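Putative uncharacterized protein Smu.1393c (Streptococcus mutans, PDB 4L9A) is an alpha/beta hydrolase that probably acts as a carboxylesterase, hydrolysing carboxylic esters. Local coordinates at residues F191-L194 with W195-Y198. Numbering follows the deposited sequence.
Sequences FKQL and WRGY
F191 and W195 meet through different chi1 settings. F191 has CG anti to its own backbone N (173°), while W195 has CG anti to its carbonyl carbon. The two rings, one helical turn apart, are thereby brought together on the same flank of helix 188-206. They form an offset edge-to-face pair. The CD1–NE1 edge of the indole points at one face of the phenyl ring, toward its rim, and the planes stand 60° apart. W195 CD1 lies 3.4 Å from F191 CE2, and W195 NE1 is 3.3 Å from that same carbon. The indole N-H is bonded to S182 of helix 171-185, which ties down this edge. K179 makes a cation-pi contact with W195, and F53 meets the indole edge to face.

W195 CZ3 sits 3.4 Å above the plane of the Y198 ring, over its centre. The indole therefore reaches an aromatic neighbour on each end.

On the outer flank, R196 runs extended back along the helix. Its NH1 gives a weak, bent hydrogen bond to Q193 OE1 (3.0 Å, 129°). The guanidinium also lays one face over K192 CB, with NH1 4.1 Å from that carbon.

Regular i to i+4 backbone bonds carry the turn, from W195 N to F191 O (3.0 Å) through Y198 N to L194 O (3.3 Å).

The chemistry is thus divided. On the buried flank the aromatic pair is internal to helix 188-206, and the indole N-H and K179 tie it to helix 171-185. The exposed flank has one weak, bent hydrogen bond between polar side chains.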
loop_
_atom_site.group_PDB
_atom_site.type_symbol
_atom_site.label_atom_id
_atom_site.label_comp_id
_atom_site.label_asym_id
_atom_site.label_seq_id
_atom_site.Cartn_x
_atom_site.Cartn_y
_atom_site.Cartn_z
ATOM N N PHE A 191 -10.001 -8.533 12.856
ATOM C CA PHE A 191 -10.397 -7.198 13.283
ATOM C C PHE A 191 -9.620 -6.758 14.529
ATOM O O PHE A 191 -8.956 -5.727 14.519
ATOM C CB PHE A 191 -11.893 -7.180 13.557
ATOM C CG PHE A 191 -12.392 -5.901 14.174
ATOM C CD1 PHE A 191 -12.704 -5.847 15.522
ATOM C CD2 PHE A 191 -12.582 -4.766 13.402
ATOM C CE1 PHE A 191 -13.182 -4.675 16.095
ATOM C CE2 PHE A 191 -13.057 -3.594 13.967
ATOM C CZ PHE A 191 -13.361 -3.549 15.312
ATOM N N LYS A 192 -9.703 -7.536 15.606
ATOM C CA LYS A 192 -9.005 -7.154 16.833
ATOM C C LYS A 192 -7.497 -7.048 16.607
ATOM O O LYS A 192 -6.839 -6.168 17.156
ATOM C CB LYS A 192 -9.340 -8.101 17.990
ATOM C CG LYS A 192 -10.697 -7.833 18.634
ATOM C CD LYS A 192 -10.927 -8.714 19.867
ATOM C CE LYS A 192 -12.343 -8.575 20.424
ATOM N NZ LYS A 192 -12.551 -7.294 21.145
ATOM N N GLN A 193 -6.950 -7.935 15.781
ATOM C CA GLN A 193 -5.519 -7.910 15.508
ATOM C C GLN A 193 -5.181 -6.622 14.737
ATOM O O GLN A 193 -4.273 -5.883 15.109
ATOM C CB GLN A 193 -5.085 -9.173 14.747
ATOM C CG GLN A 193 -3.569 -9.406 14.727
ATOM C CD GLN A 193 -2.978 -9.619 16.128
ATOM O OE1 GLN A 193 -3.561 -10.313 16.959
ATOM N NE2 GLN A 193 -1.818 -9.013 16.387
ATOM N N LEU A 194 -5.942 -6.336 13.685
ATOM C CA LEU A 194 -5.780 -5.078 12.957
ATOM C C LEU A 194 -5.718 -3.897 13.929
ATOM O O LEU A 194 -4.842 -3.042 13.823
ATOM C CB LEU A 194 -6.937 -4.867 11.979
ATOM C CG LEU A 194 -6.868 -3.627 11.077
ATOM C CD1 LEU A 194 -5.747 -3.765 10.059
ATOM C CD2 LEU A 194 -8.216 -3.409 10.360
ATOM N N TRP A 195 -6.642 -3.845 14.882
ATOM C CA TRP A 195 -6.683 -2.691 15.774
ATOM C C TRP A 195 -5.611 -2.727 16.872
ATOM O O TRP A 195 -5.227 -1.682 17.396
ATOM C CB TRP A 195 -8.102 -2.436 16.313
ATOM C CG TRP A 195 -8.968 -1.873 15.209
ATOM C CD1 TRP A 195 -9.842 -2.557 14.426
ATOM C CD2 TRP A 195 -8.949 -0.527 14.715
ATOM N NE1 TRP A 195 -10.398 -1.710 13.488
ATOM C CE2 TRP A 195 -9.868 -0.457 13.653
ATOM C CE3 TRP A 195 -8.260 0.636 15.088
ATOM C CZ2 TRP A 195 -10.112 0.726 12.948
ATOM C CZ3 TRP A 195 -8.502 1.807 14.394
ATOM C CH2 TRP A 195 -9.424 1.845 13.337
ATOM N N ARG A 196 -5.115 -3.917 17.201
ATOM C CA ARG A 196 -3.984 -4.003 18.127
ATOM C C ARG A 196 -2.771 -3.283 17.540
ATOM O O ARG A 196 -2.057 -2.589 18.247
ATOM C CB ARG A 196 -3.636 -5.451 18.469
ATOM C CG ARG A 196 -4.591 -6.097 19.439
ATOM C CD ARG A 196 -4.124 -7.487 19.858
ATOM N NE ARG A 196 -5.155 -8.149 20.658
ATOM C CZ ARG A 196 -5.902 -9.162 20.228
ATOM N NH1 ARG A 196 -5.724 -9.652 19.001
ATOM N NH2 ARG A 196 -6.824 -9.688 21.028
ATOM N N GLY A 197 -2.549 -3.432 16.238
ATOM C CA GLY A 197 -1.451 -2.737 15.585
ATOM C C GLY A 197 -1.640 -1.226 15.537
ATOM O O GLY A 197 -0.719 -0.454 15.828
ATOM N N TYR A 198 -2.838 -0.801 15.149
ATOM C CA TYR A 198 -3.186 0.615 15.183
ATOM C C TYR A 198 -2.901 1.212 16.556
ATOM O O TYR A 198 -2.253 2.254 16.677
ATOM C CB TYR A 198 -4.672 0.797 14.859
ATOM C CG TYR A 198 -5.107 2.243 14.797
ATOM C CD1 TYR A 198 -5.358 2.959 15.954
ATOM C CD2 TYR A 198 -5.254 2.890 13.578
ATOM C CE1 TYR A 198 -5.748 4.280 15.899
ATOM C CE2 TYR A 198 -5.643 4.205 13.511
ATOM C CZ TYR A 198 -5.890 4.896 14.672
ATOM O OH TYR A 198 -6.282 6.208 14.617
#